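Ton_1535 (Thermococcus onnurineus, PDB 3ZPJ) is of unknown function but folds as an all-helical alpha-solenoid, an architecture that in other proteins often serves as a scaffold for binding partner proteins. Local coordinates at residues 34-39 against 58-63; 75-80 against 97-102; 183-188 against 199-204; 233-238 against 245-250; 239-244 against 274-279. All coordinates share one frame; numbering follows the deposited sequence.

Contact 1: 34-39 against 58-63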
# COMPACT_ATOMS: atom_id res chain seq x y z
N GLN A 34 -11.09 -20.12 -7.85
CA GLN A 34 -9.82 -19.42 -8.07
C GLN A 34 -9.40 -19.47 -9.53
O GLN A 34 -9.06 -18.46 -10.13
CB GLN A 34 -8.70 -20.09 -7.26
CG GLN A 34 -8.80 -19.93 -5.76
CD GLN A 34 -8.30 -18.58 -5.30
OE1 GLN A 34 -8.20 -17.64 -6.09
NE2 GLN A 34 -7.97 -18.48 -4.01
N VAL A 35 -9.40 -20.66 -10.10
CA VAL A 35 -8.94 -20.80 -11.46
C VAL A 35 -9.90 -20.07 -12.39
O VAL A 35 -9.48 -19.25 -13.21
CB VAL A 35 -8.81 -22.28 -11.86
CG1 VAL A 35 -8.54 -22.41 -13.34
CG2 VAL A 35 -7.70 -22.91 -11.05
N LEU A 36 -11.19 -20.36 -12.24
CA LEU A 36 -12.19 -19.78 -13.13
C LEU A 36 -12.07 -18.26 -13.13
O LEU A 36 -12.00 -17.64 -14.19
CB LEU A 36 -13.60 -20.22 -12.74
CG LEU A 36 -13.92 -21.70 -13.00
CD1 LEU A 36 -15.17 -22.13 -12.24
CD2 LEU A 36 -14.09 -21.97 -14.48
N THR A 37 -12.00 -17.68 -11.94
CA THR A 37 -11.98 -16.22 -11.83
C THR A 37 -10.68 -15.58 -12.35
O THR A 37 -10.70 -14.46 -12.83
CB THR A 37 -12.31 -15.73 -10.40
OG1 THR A 37 -11.48 -16.39 -9.45
CG2 THR A 37 -13.76 -16.03 -10.07
N LYS A 38 -9.57 -16.31 -12.26
CA LYS A 38 -8.27 -15.83 -12.72
C LYS A 38 -8.20 -15.82 -14.24
O LYS A 38 -7.49 -15.02 -14.84
CB LYS A 38 -7.17 -16.74 -12.16
CG LYS A 38 -5.78 -16.12 -12.13
CD LYS A 38 -4.84 -17.00 -11.30
CE LYS A 38 -5.41 -17.25 -9.91
NZ LYS A 38 -4.64 -18.26 -9.13
N ILE A 39 -8.93 -16.73 -14.86
CA ILE A 39 -9.11 -16.71 -16.30
C ILE A 39 -9.88 -15.47 -16.75
O ILE A 39 -9.49 -14.79 -17.70
CB ILE A 39 -9.85 -17.95 -16.76
CG1 ILE A 39 -8.97 -19.18 -16.56
CG2 ILE A 39 -10.29 -17.80 -18.22
CD1 ILE A 39 -9.49 -20.41 -17.23
N GLU A 58 -20.80 -17.48 -14.40
CA GLU A 58 -21.90 -18.41 -14.12
C GLU A 58 -21.40 -19.75 -13.56
O GLU A 58 -22.02 -20.31 -12.66
CB GLU A 58 -22.74 -18.68 -15.37
CG GLU A 58 -23.69 -17.57 -15.79
CD GLU A 58 -24.45 -17.93 -17.07
OE1 GLU A 58 -24.00 -18.85 -17.80
OE2 GLU A 58 -25.51 -17.31 -17.34
N ASP A 59 -20.31 -20.27 -14.12
CA ASP A 59 -19.80 -21.56 -13.67
C ASP A 59 -19.23 -21.46 -12.26
O ASP A 59 -19.45 -22.33 -11.42
CB ASP A 59 -18.72 -22.06 -14.61
CG ASP A 59 -19.27 -22.47 -15.94
OD1 ASP A 59 -20.51 -22.66 -16.04
OD2 ASP A 59 -18.47 -22.60 -16.88
N ALA A 60 -18.51 -20.36 -12.03
CA ALA A 60 -17.96 -20.07 -10.72
C ALA A 60 -19.08 -19.86 -9.72
O ALA A 60 -19.06 -20.43 -8.63
CB ALA A 60 -17.03 -18.84 -10.79
N MET A 61 -20.08 -19.06 -10.10
CA MET A 61 -21.24 -18.82 -9.24
C MET A 61 -21.95 -20.13 -8.92
O MET A 61 -22.44 -20.33 -7.82
CB MET A 61 -22.22 -17.83 -9.88
CG MET A 61 -21.77 -16.37 -9.83
SD MET A 61 -22.76 -15.28 -10.88
CE MET A 61 -21.95 -13.75 -10.52
N TYR A 62 -22.01 -21.03 -9.89
CA TYR A 62 -22.70 -22.31 -9.70
C TYR A 62 -21.95 -23.17 -8.69
O TYR A 62 -22.55 -23.81 -7.83
CB TYR A 62 -22.82 -23.04 -11.03
CG TYR A 62 -23.31 -24.47 -10.95
CD1 TYR A 62 -24.56 -24.78 -10.43
CD2 TYR A 62 -22.53 -25.51 -11.43
CE1 TYR A 62 -25.01 -26.09 -10.37
CE2 TYR A 62 -22.97 -26.82 -11.38
CZ TYR A 62 -24.21 -27.11 -10.85
OH TYR A 62 -24.66 -28.41 -10.79
N ILE A 63 -20.62 -23.19 -8.81
CA ILE A 63 -19.80 -23.96 -7.88
C ILE A 63 -19.96 -23.45 -6.44
O ILE A 63 -20.10 -24.24 -5.51
CB ILE A 63 -18.33 -23.96 -8.33
CG1 ILE A 63 -18.21 -24.72 -9.65
CG2 ILE A 63 -17.45 -24.57 -7.27
CD1 ILE A 63 -16.84 -24.72 -10.26
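Leu36 of helix 29-45 reaches across to Ala60 and Ile63 of helix 53-66 and carries most of this contact. Followed outward, its CB already lies against the methyl of Ala60, with Leu36 CB and Ala60 CB 4.2 Å apart. CG then turns to the side of the backbone N, anti to the carbonyl carbon (chi1 -70°), and CD1 extends from it (chi2 164°) toward the facing helix. There Leu36 CD1 settles over the main chain, 3.8 Å from Ala60 CA and 4.1 Å from Asp59 C. Leu36 CD1 also meets Ile63 CD1 at 3.7 Å, the two side chains being set at a slant to one another. Beside Leu36, Thr37 offers its methyl, Thr37 CG2 lying a looser 4.4 Å from Ala60 CB, while Thr37 OG1 is bonded within its own helix to the carbonyl of Val33. The axes of the two short segments run nearly antiparallel, 158° between their directions and 9.4 Å apart. Val23 also packs on Leu36, and Ile79 and Thr83 of helix 70-86 cover Thr37. With methyl against methyl and backbone, the attraction is essentially dispersion and the burial of apolar surface, so the fit of these two segments probably rests on shape more than on charge or directional bonds.

Contact 2: 75-80 against 97-102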
# COMPACT_ATOMS: atom_id res chain seq x y z
N VAL A 75 -15.62 -17.97 1.35
CA VAL A 75 -14.41 -17.66 0.61
C VAL A 75 -14.73 -17.62 -0.88
O VAL A 75 -14.30 -16.70 -1.58
CB VAL A 75 -13.27 -18.65 0.89
CG1 VAL A 75 -12.03 -18.26 0.10
CG2 VAL A 75 -12.93 -18.67 2.38
N ALA A 76 -15.50 -18.58 -1.35
CA ALA A 76 -15.85 -18.63 -2.77
C ALA A 76 -16.58 -17.36 -3.21
O ALA A 76 -16.23 -16.73 -4.22
CB ALA A 76 -16.66 -19.87 -3.08
N TYR A 77 -17.60 -16.98 -2.44
CA TYR A 77 -18.34 -15.75 -2.69
C TYR A 77 -17.41 -14.52 -2.66
O TYR A 77 -17.61 -13.57 -3.43
CB TYR A 77 -19.43 -15.58 -1.63
CG TYR A 77 -20.66 -16.43 -1.84
CD1 TYR A 77 -21.04 -16.87 -3.10
CD2 TYR A 77 -21.47 -16.77 -0.76
CE1 TYR A 77 -22.18 -17.63 -3.29
CE2 TYR A 77 -22.62 -17.54 -0.93
CZ TYR A 77 -22.96 -17.97 -2.19
OH TYR A 77 -24.10 -18.73 -2.36
N SER A 78 -16.40 -14.55 -1.80
CA SER A 78 -15.43 -13.44 -1.71
C SER A 78 -14.59 -13.36 -2.96
O SER A 78 -14.37 -12.27 -3.50
CB SER A 78 -14.50 -13.62 -0.52
OG SER A 78 -15.21 -13.48 0.68
N ILE A 79 -14.12 -14.51 -3.42
CA ILE A 79 -13.36 -14.60 -4.66
C ILE A 79 -14.16 -14.05 -5.84
O ILE A 79 -13.68 -13.21 -6.61
CB ILE A 79 -12.91 -16.04 -4.91
CG1 ILE A 79 -12.07 -16.50 -3.71
CG2 ILE A 79 -12.12 -16.16 -6.23
CD1 ILE A 79 -11.47 -17.88 -3.85
N ILE A 80 -15.40 -14.48 -5.95
CA ILE A 80 -16.29 -13.99 -6.99
C ILE A 80 -16.51 -12.48 -6.84
O ILE A 80 -16.53 -11.74 -7.82
CB ILE A 80 -17.63 -14.74 -6.92
CG1 ILE A 80 -17.41 -16.20 -7.35
CG2 ILE A 80 -18.70 -14.03 -7.75
CD1 ILE A 80 -18.57 -17.13 -7.04
N PHE A 97 -20.28 -9.86 -1.71
CA PHE A 97 -19.69 -9.58 -0.41
C PHE A 97 -20.70 -9.81 0.73
O PHE A 97 -20.36 -10.38 1.76
CB PHE A 97 -19.08 -8.18 -0.38
CG PHE A 97 -17.74 -8.10 -1.05
CD1 PHE A 97 -16.71 -8.95 -0.65
CD2 PHE A 97 -17.51 -7.23 -2.10
CE1 PHE A 97 -15.46 -8.90 -1.27
CE2 PHE A 97 -16.27 -7.18 -2.73
CZ PHE A 97 -15.24 -8.02 -2.31
N ASN A 98 -21.94 -9.39 0.52
CA ASN A 98 -22.96 -9.57 1.53
C ASN A 98 -23.33 -11.03 1.71
O ASN A 98 -23.66 -11.46 2.82
CB ASN A 98 -24.19 -8.75 1.19
CG ASN A 98 -24.05 -7.31 1.62
OD1 ASN A 98 -23.66 -7.03 2.76
ND2 ASN A 98 -24.34 -6.38 0.72
N ARG A 99 -23.27 -11.79 0.62
CA ARG A 99 -23.48 -13.22 0.72
C ARG A 99 -22.35 -13.81 1.56
O ARG A 99 -22.59 -14.62 2.45
CB ARG A 99 -23.55 -13.88 -0.65
CG ARG A 99 -24.76 -13.46 -1.48
CD ARG A 99 -24.95 -14.38 -2.68
NE ARG A 99 -25.65 -13.72 -3.78
CZ ARG A 99 -26.16 -14.35 -4.83
NH1 ARG A 99 -26.05 -15.68 -4.94
NH2 ARG A 99 -26.77 -13.66 -5.78
N ALA A 100 -21.12 -13.38 1.29
CA ALA A 100 -19.96 -13.84 2.05
C ALA A 100 -20.13 -13.58 3.55
O ALA A 100 -20.01 -14.50 4.36
CB ALA A 100 -18.67 -13.20 1.52
N ILE A 101 -20.44 -12.34 3.90
CA ILE A 101 -20.78 -11.96 5.28
C ILE A 101 -21.83 -12.90 5.91
O ILE A 101 -21.65 -13.38 7.03
CB ILE A 101 -21.35 -10.52 5.33
CG1 ILE A 101 -20.25 -9.48 5.04
CG2 ILE A 101 -22.04 -10.25 6.67
CD1 ILE A 101 -19.13 -9.55 5.98
N ASP A 102 -22.94 -13.12 5.21
CA ASP A 102 -24.02 -13.94 5.77
C ASP A 102 -23.55 -15.34 6.11
O ASP A 102 -23.90 -15.87 7.17
CB ASP A 102 -25.20 -14.04 4.83
CG ASP A 102 -25.90 -12.72 4.64
OD1 ASP A 102 -25.90 -11.91 5.59
OD2 ASP A 102 -26.43 -12.51 3.52
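Tyr77 of helix 70-86 and Arg99 of helix 90-104 make a CH-pi contact. Arg99 CB stands over one face of the phenol, 4.0 Å from the centroid of the Tyr77 ring and 28° off its normal. Farther out on the extended arginine chain, Arg99 CD passes above the rim, 4.1 Å from Tyr77 CZ. The side chains cross at about a right angle, and the guanidinium is not stacked on the ring: the two planes are 72° apart, and the phenol oxygen lies near the guanidinium's edge. The Arg99 charge is engaged within helix 90-104, by a salt bridge from Arg99 NE to Asp95 and a cation-pi contact with Phe96. Apolar packing centres on Ala100, where Ala100 CB is 4.0 Å from Tyr77 CB. Ser78 meets the partner helix by van der Waals contact. Ser78 OG sits 3.6 Å from Ala100 CB but gives its hydrogen bond to the Ala74 carbonyl, and Phe97 CE1 comes within 4.2 Å of Ser78 O. Leu120 and Leu124 of helix 110-126 pack on the Phe97 side chain. With small Ser78 and Ala100 at the interface, the segment axes approach to 8.0 Å at 165°, the close antiparallel helical hairpin that is stacked again and again to build an alpha-solenoid.

Contact 3: 183-188 against 199-204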
# COMPACT_ATOMS: atom_id res chain seq x y z
N MET A 183 -2.15 -1.69 11.86
CA MET A 183 -2.85 -2.79 12.56
C MET A 183 -1.99 -4.05 12.56
O MET A 183 -1.80 -4.68 13.61
CB MET A 183 -4.25 -3.07 11.96
CG MET A 183 -5.22 -3.70 12.97
SD MET A 183 -6.93 -4.03 12.46
CE MET A 183 -7.18 -2.66 11.40
N ALA A 184 -1.38 -4.35 11.42
CA ALA A 184 -0.51 -5.52 11.33
C ALA A 184 0.67 -5.39 12.30
O ALA A 184 0.96 -6.34 13.05
CB ALA A 184 -0.03 -5.73 9.89
N PHE A 185 1.31 -4.22 12.32
CA PHE A 185 2.46 -4.02 13.19
C PHE A 185 2.05 -4.18 14.62
O PHE A 185 2.75 -4.82 15.42
CB PHE A 185 3.10 -2.63 13.05
CG PHE A 185 4.14 -2.35 14.10
CD1 PHE A 185 5.44 -2.82 13.94
CD2 PHE A 185 3.82 -1.68 15.28
CE1 PHE A 185 6.43 -2.58 14.91
CE2 PHE A 185 4.79 -1.46 16.26
CZ PHE A 185 6.10 -1.91 16.07
N ASP A 186 0.95 -3.53 14.96
CA ASP A 186 0.36 -3.65 16.28
C ASP A 186 0.22 -5.12 16.70
O ASP A 186 0.55 -5.50 17.83
CB ASP A 186 -0.99 -2.96 16.30
CG ASP A 186 -1.17 -2.07 17.48
OD1 ASP A 186 -0.80 -0.88 17.37
OD2 ASP A 186 -1.68 -2.56 18.51
N ILE A 187 -0.25 -5.94 15.76
CA ILE A 187 -0.50 -7.36 16.03
C ILE A 187 0.82 -8.13 16.21
O ILE A 187 0.96 -8.95 17.14
CB ILE A 187 -1.34 -8.00 14.90
CG1 ILE A 187 -2.82 -7.65 15.05
CG2 ILE A 187 -1.18 -9.50 14.89
CD1 ILE A 187 -3.67 -8.09 13.83
N PHE A 188 1.79 -7.85 15.34
CA PHE A 188 3.06 -8.54 15.37
C PHE A 188 3.89 -8.14 16.58
O PHE A 188 4.67 -8.93 17.13
CB PHE A 188 3.82 -8.27 14.07
CG PHE A 188 3.17 -8.88 12.87
CD1 PHE A 188 2.35 -10.00 13.02
CD2 PHE A 188 3.36 -8.35 11.61
CE1 PHE A 188 1.74 -10.57 11.92
CE2 PHE A 188 2.73 -8.92 10.50
CZ PHE A 188 1.93 -10.03 10.66
N ILE A 199 9.87 -5.93 9.48
CA ILE A 199 9.53 -5.72 8.09
C ILE A 199 8.36 -4.75 7.92
O ILE A 199 8.40 -3.85 7.06
CB ILE A 199 9.21 -7.07 7.40
CG1 ILE A 199 10.47 -7.94 7.35
CG2 ILE A 199 8.67 -6.86 6.01
CD1 ILE A 199 11.60 -7.30 6.59
N VAL A 200 7.32 -4.89 8.75
CA VAL A 200 6.19 -4.00 8.61
C VAL A 200 6.54 -2.58 9.06
O VAL A 200 6.05 -1.60 8.50
CB VAL A 200 4.92 -4.50 9.36
CG1 VAL A 200 3.78 -3.46 9.26
CG2 VAL A 200 4.46 -5.81 8.80
N GLU A 201 7.35 -2.47 10.11
CA GLU A 201 7.83 -1.17 10.54
C GLU A 201 8.55 -0.48 9.35
O GLU A 201 8.29 0.67 9.04
CB GLU A 201 8.76 -1.35 11.74
CG GLU A 201 9.55 -0.12 12.17
CD GLU A 201 10.29 -0.38 13.49
OE1 GLU A 201 10.03 -1.43 14.11
OE2 GLU A 201 11.13 0.44 13.89
N LYS A 202 9.39 -1.25 8.65
CA LYS A 202 10.08 -0.75 7.47
C LYS A 202 9.10 -0.39 6.34
O LYS A 202 9.27 0.64 5.69
CB LYS A 202 11.13 -1.77 7.00
CG LYS A 202 11.99 -1.28 5.87
CD LYS A 202 13.11 -2.25 5.61
CE LYS A 202 13.76 -2.01 4.27
NZ LYS A 202 14.68 -3.13 3.92
N LYS A 203 8.05 -1.18 6.14
CA LYS A 203 7.06 -0.84 5.09
C LYS A 203 6.30 0.44 5.42
O LYS A 203 5.75 1.11 4.54
CB LYS A 203 6.09 -2.00 4.82
CG LYS A 203 6.75 -3.25 4.23
CD LYS A 203 5.75 -4.37 4.02
CE LYS A 203 6.31 -5.52 3.20
NZ LYS A 203 5.42 -6.74 3.22
N ILE A 204 6.26 0.79 6.70
CA ILE A 204 5.58 2.01 7.12
C ILE A 204 6.46 3.24 6.86
O ILE A 204 5.95 4.26 6.36
CB ILE A 204 5.18 1.95 8.60
CG1 ILE A 204 4.03 0.95 8.78
CG2 ILE A 204 4.77 3.33 9.09
CD1 ILE A 204 3.75 0.55 10.23
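The Phe188 ring receives Val200 edge-on: Val200 CG2 lies in the ring plane, 3.9 Å from Phe188 CE2, while the carbonyl oxygen of Ala184, one helical turn back, sits over one face near the rim. The second ring, Phe185, runs alongside Glu201 in the same direction, with ring and carboxylate planes nearly perpendicular (89°). These groups join helices 174-190 and 194-209, an antiparallel hairpin of the alpha-solenoid. Val200 divides its methyls between the two phenylalanines: CG2 goes to the Phe188 ring, whereas Val200 CG1, anti to the backbone N (chi1 176°), turns to Phe185 CB at 3.9 Å. An alanine here would lose both methyls, and would probably open a gap between the aromatic side chains and set the Phe188 edge free to shift. Ile204 CD1 adds a looser touch on Phe185 CB, 4.3 Å away. Glu166 of helix 151-170 also packs on Val200. On the more open flank, Phe185 CE1 lies 3.9 Å from Glu201 OE1 and 4.1 Å from Glu201 CB.

Contact 4: 233-238 against 245-250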
# COMPACT_ATOMS: atom_id res chain seq x y z
N ILE A 233 9.15 3.64 -13.50
CA ILE A 233 7.69 3.71 -13.45
C ILE A 233 7.24 5.14 -13.25
O ILE A 233 6.29 5.61 -13.88
CB ILE A 233 7.11 2.85 -12.33
CG1 ILE A 233 7.47 1.38 -12.57
CG2 ILE A 233 5.61 3.02 -12.27
CD1 ILE A 233 7.24 0.49 -11.35
N ILE A 234 7.95 5.84 -12.36
CA ILE A 234 7.65 7.23 -12.06
C ILE A 234 7.73 8.15 -13.30
O ILE A 234 6.86 9.00 -13.49
CB ILE A 234 8.51 7.74 -10.89
CG1 ILE A 234 8.21 6.92 -9.63
CG2 ILE A 234 8.25 9.20 -10.62
CD1 ILE A 234 9.13 7.20 -8.48
N LYS A 235 8.73 7.95 -14.16
CA LYS A 235 8.83 8.71 -15.40
C LYS A 235 7.68 8.40 -16.35
O LYS A 235 7.20 9.27 -17.07
CB LYS A 235 10.13 8.40 -16.14
CG LYS A 235 11.38 8.98 -15.53
CD LYS A 235 12.56 8.72 -16.46
CE LYS A 235 13.88 9.12 -15.82
NZ LYS A 235 14.19 8.37 -14.56
N LYS A 236 7.27 7.14 -16.38
CA LYS A 236 6.18 6.74 -17.24
C LYS A 236 4.86 7.32 -16.75
O LYS A 236 4.09 7.88 -17.53
CB LYS A 236 6.10 5.21 -17.32
CG LYS A 236 4.81 4.68 -17.96
CD LYS A 236 4.51 3.24 -17.50
CE LYS A 236 3.08 2.81 -17.83
NZ LYS A 236 2.77 1.45 -17.29
N LYS A 237 4.60 7.20 -15.46
CA LYS A 237 3.28 7.51 -14.92
C LYS A 237 3.07 8.94 -14.42
O LYS A 237 1.95 9.31 -14.05
CB LYS A 237 2.91 6.51 -13.81
CG LYS A 237 2.57 5.11 -14.33
CD LYS A 237 1.64 4.36 -13.37
CE LYS A 237 1.43 2.92 -13.80
NZ LYS A 237 0.65 2.79 -15.06
N TYR A 238 4.13 9.74 -14.38
CA TYR A 238 4.04 11.09 -13.84
C TYR A 238 4.93 12.06 -14.62
O TYR A 238 5.94 11.65 -15.18
CB TYR A 238 4.46 11.12 -12.36
CG TYR A 238 3.62 10.25 -11.45
CD1 TYR A 238 2.35 10.65 -11.04
CD2 TYR A 238 4.10 9.03 -10.98
CE1 TYR A 238 1.58 9.85 -10.20
CE2 TYR A 238 3.34 8.23 -10.14
CZ TYR A 238 2.08 8.65 -9.76
OH TYR A 238 1.32 7.86 -8.92
N ILE A 245 8.54 15.57 -7.20
CA ILE A 245 8.34 15.14 -5.82
C ILE A 245 8.64 13.65 -5.71
O ILE A 245 9.30 13.21 -4.77
CB ILE A 245 6.91 15.43 -5.32
CG1 ILE A 245 6.80 16.83 -4.74
CG2 ILE A 245 6.51 14.46 -4.20
CD1 ILE A 245 6.87 17.91 -5.74
N GLY A 246 8.18 12.88 -6.68
CA GLY A 246 8.30 11.44 -6.61
C GLY A 246 9.75 11.03 -6.64
O GLY A 246 10.19 10.16 -5.87
N GLU A 247 10.51 11.65 -7.53
CA GLU A 247 11.94 11.35 -7.61
C GLU A 247 12.64 11.73 -6.31
O GLU A 247 13.47 10.97 -5.81
CB GLU A 247 12.56 12.00 -8.85
CG GLU A 247 12.14 11.32 -10.16
CD GLU A 247 12.61 12.04 -11.43
OE1 GLU A 247 13.03 13.21 -11.35
OE2 GLU A 247 12.55 11.43 -12.52
N LEU A 248 12.26 12.86 -5.72
CA LEU A 248 12.83 13.28 -4.44
C LEU A 248 12.49 12.34 -3.29
O LEU A 248 13.35 12.02 -2.46
CB LEU A 248 12.41 14.71 -4.09
CG LEU A 248 12.98 15.74 -5.07
CD1 LEU A 248 12.56 17.17 -4.73
CD2 LEU A 248 14.48 15.65 -5.06
N GLU A 249 11.24 11.89 -3.23
CA GLU A 249 10.82 10.94 -2.22
C GLU A 249 11.65 9.67 -2.36
O GLU A 249 12.08 9.09 -1.37
CB GLU A 249 9.30 10.65 -2.32
CG GLU A 249 8.41 11.86 -2.00
CD GLU A 249 6.91 11.55 -1.98
OE1 GLU A 249 6.44 10.71 -2.78
OE2 GLU A 249 6.19 12.18 -1.16
N VAL A 250 11.90 9.26 -3.60
CA VAL A 250 12.68 8.06 -3.82
C VAL A 250 14.12 8.27 -3.37
O VAL A 250 14.71 7.41 -2.71
CB VAL A 250 12.61 7.59 -5.27
CG1 VAL A 250 13.79 6.67 -5.59
CG2 VAL A 250 11.31 6.86 -5.49
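Ile234 and Val250 run alongside each other in opposing directions and overlap at their methyl ends, Ile234 CD1 to Val250 CG2 at 3.7 Å. The isoleucine reaches this far because CG1 lies beside its backbone N (chi1 -61°) and the chain then runs straight out (chi2 172°). Ile234 CD1 also lies 4.1 Å from Gly246 O. Glycine suits that spot, since a beta carbon at Gly246 would come only 3.3 Å from Ile234 CG2. The second pair, Lys235 and Glu247, is set roughly perpendicular, with the lysine chain bent at its last torsion. Lys235 NZ stops 4.0 Å from Glu247 OE2, too far for a salt bridge, so any attraction is likely to be a general electrostatic one. That oxygen forms its salt bridge with Arg243, one turn earlier on helix 240-256. The segment axes are almost antiparallel, at 167° and 10.3 Å apart, with the link between the helices only a few residues long. Round this short-linked solenoid hairpin, helix 216-223 packs Leu222 on Val250, helix 262-271 lays Ala269 against Glu247 and Phe270 against Leu248, and helix 280-293 covers Ile245 through His285 and Ile286.

Contact 5: 239-244 against 274-279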
# COMPACT_ATOMS: atom_id res chain seq x y z
N SER A 239 4.54 13.34 -14.65
CA SER A 239 5.43 14.38 -15.17
C SER A 239 5.34 15.67 -14.33
O SER A 239 4.55 15.76 -13.38
CB SER A 239 5.13 14.68 -16.64
OG SER A 239 3.78 15.06 -16.81
N GLY A 240 6.17 16.65 -14.68
CA GLY A 240 6.25 17.90 -13.95
C GLY A 240 6.41 17.78 -12.44
O GLY A 240 7.32 17.11 -11.94
N VAL A 241 5.52 18.44 -11.70
CA VAL A 241 5.69 18.55 -10.27
C VAL A 241 5.63 17.21 -9.58
O VAL A 241 6.46 16.92 -8.73
CB VAL A 241 4.69 19.55 -9.64
CG1 VAL A 241 4.94 20.94 -10.18
CG2 VAL A 241 3.25 19.14 -9.93
N MET A 242 4.66 16.37 -9.95
CA MET A 242 4.52 15.07 -9.31
C MET A 242 5.75 14.20 -9.59
O MET A 242 6.20 13.46 -8.73
CB MET A 242 3.24 14.35 -9.73
CG MET A 242 1.99 14.85 -9.01
SD MET A 242 0.46 14.24 -9.76
CE MET A 242 0.06 12.90 -8.65
N ARG A 243 6.30 14.33 -10.79
CA ARG A 243 7.51 13.59 -11.13
C ARG A 243 8.72 14.06 -10.33
O ARG A 243 9.61 13.28 -10.00
CB ARG A 243 7.82 13.70 -12.62
CG ARG A 243 8.97 12.81 -13.01
CD ARG A 243 9.25 12.83 -14.48
NE ARG A 243 10.65 12.49 -14.72
CZ ARG A 243 11.23 12.52 -15.92
NH1 ARG A 243 10.53 12.86 -17.00
NH2 ARG A 243 12.52 12.20 -16.03
N LEU A 244 8.76 15.35 -10.03
CA LEU A 244 9.82 15.91 -9.24
C LEU A 244 9.71 15.40 -7.80
O LEU A 244 10.68 14.87 -7.25
CB LEU A 244 9.78 17.44 -9.29
CG LEU A 244 10.85 18.22 -8.52
CD1 LEU A 244 12.19 17.55 -8.64
CD2 LEU A 244 10.94 19.65 -9.06
N GLU A 274 12.87 21.19 -17.32
CA GLU A 274 12.72 22.57 -16.92
C GLU A 274 11.93 22.59 -15.64
O GLU A 274 11.09 21.71 -15.41
CB GLU A 274 12.03 23.39 -18.01
CG GLU A 274 12.93 23.73 -19.17
CD GLU A 274 14.27 24.28 -18.71
OE1 GLU A 274 14.27 25.26 -17.92
OE2 GLU A 274 15.31 23.74 -19.12
N SER A 275 12.21 23.57 -14.79
CA SER A 275 11.48 23.75 -13.55
C SER A 275 10.01 23.96 -13.88
O SER A 275 9.65 24.94 -14.54
CB SER A 275 12.03 24.94 -12.76
OG SER A 275 13.43 24.86 -12.61
N PRO A 276 9.15 23.03 -13.44
CA PRO A 276 7.71 23.17 -13.67
C PRO A 276 7.15 24.35 -12.88
O PRO A 276 7.88 25.06 -12.19
CB PRO A 276 7.15 21.86 -13.13
CG PRO A 276 8.16 21.39 -12.13
CD PRO A 276 9.48 21.80 -12.70
N ARG A 277 5.84 24.55 -12.99
CA ARG A 277 5.18 25.60 -12.25
C ARG A 277 4.65 25.02 -10.96
O ARG A 277 4.10 23.92 -10.95
CB ARG A 277 4.04 26.16 -13.06
CG ARG A 277 3.31 27.32 -12.43
CD ARG A 277 2.20 27.77 -13.37
NE ARG A 277 2.64 27.67 -14.76
CZ ARG A 277 2.28 26.69 -15.58
NH1 ARG A 277 1.48 25.72 -15.15
NH2 ARG A 277 2.73 26.68 -16.83
N PHE A 278 4.80 25.77 -9.88
CA PHE A 278 4.56 25.22 -8.57
C PHE A 278 3.40 25.88 -7.86
O PHE A 278 3.21 27.08 -7.95
CB PHE A 278 5.81 25.38 -7.71
CG PHE A 278 6.98 24.59 -8.21
CD1 PHE A 278 6.93 23.21 -8.27
CD2 PHE A 278 8.14 25.23 -8.60
CE1 PHE A 278 8.02 22.49 -8.72
CE2 PHE A 278 9.23 24.51 -9.05
CZ PHE A 278 9.17 23.14 -9.11
N THR A 279 2.61 25.07 -7.15
CA THR A 279 1.69 25.64 -6.18
C THR A 279 2.48 25.80 -4.90
O THR A 279 3.49 25.12 -4.70
CB THR A 279 0.54 24.72 -5.89
OG1 THR A 279 1.05 23.49 -5.38
CG2 THR A 279 -0.28 24.45 -7.14
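Val241, in the first turn of helix 240-256, rests its CG1 on Pro276, Arg277 and Phe278 of the loop that follows helix 262-271. Placed anti to the carbonyl carbon (chi1 -63°), Val241 CG1 meets the proline ring at 3.8 Å from Pro276 CG. Val241 CG1 also comes within a snug 3.2 Å of Arg277 O. On its other contact, Val241 CG1 touches Phe278 CD1 at 3.6 Å. Pro276 also lies against the backbone at Gly240, whose positive phi (50°) favours glycine. In the alpha-solenoid this packs an inter-helix loop on the start of an earlier helix; the loop follows the vicinal disulfide Cys272-Cys273 and leads to Thr279, the N-cap of helix 280-293, whose OG1 bonds Asn282 N. Leu244 CD2, one turn on, reaches the edge of the Phe278 ring, 3.9 Å from Phe278 CZ, while Pro276 O stands over one face. A serine in place of Phe278 would remove the ring, and is likely to leave Leu244 CD2 and one flank of Val241 CG1 without their partner. Val283 and Ile286 of helix 280-293 touch the Phe278 side chain.

Contacts 1, 2 and 4 are buried and contact 3 partly so, all four joining antiparallel helices, whereas contact 5 lies at the surface and sets a loop against a helix start. Contacts 1 and 2 touch through Ile79 and Ile80, which meet both helices of contact 1, and so continue one stack. Contacts 4 and 5 share helix 240-256, and Arg243 of contact 5 abuts Lys235 of contact 4. Contact 3 stands apart, its nearest atoms about 15 Å from those of contact 2 and about 11 Å from those of contact 4. Chemistry shifts accordingly: aliphatic in contact 1, aromatic in contacts 2 and 3, charge-fringed in contact 4, proline and phenylalanine in contact 5.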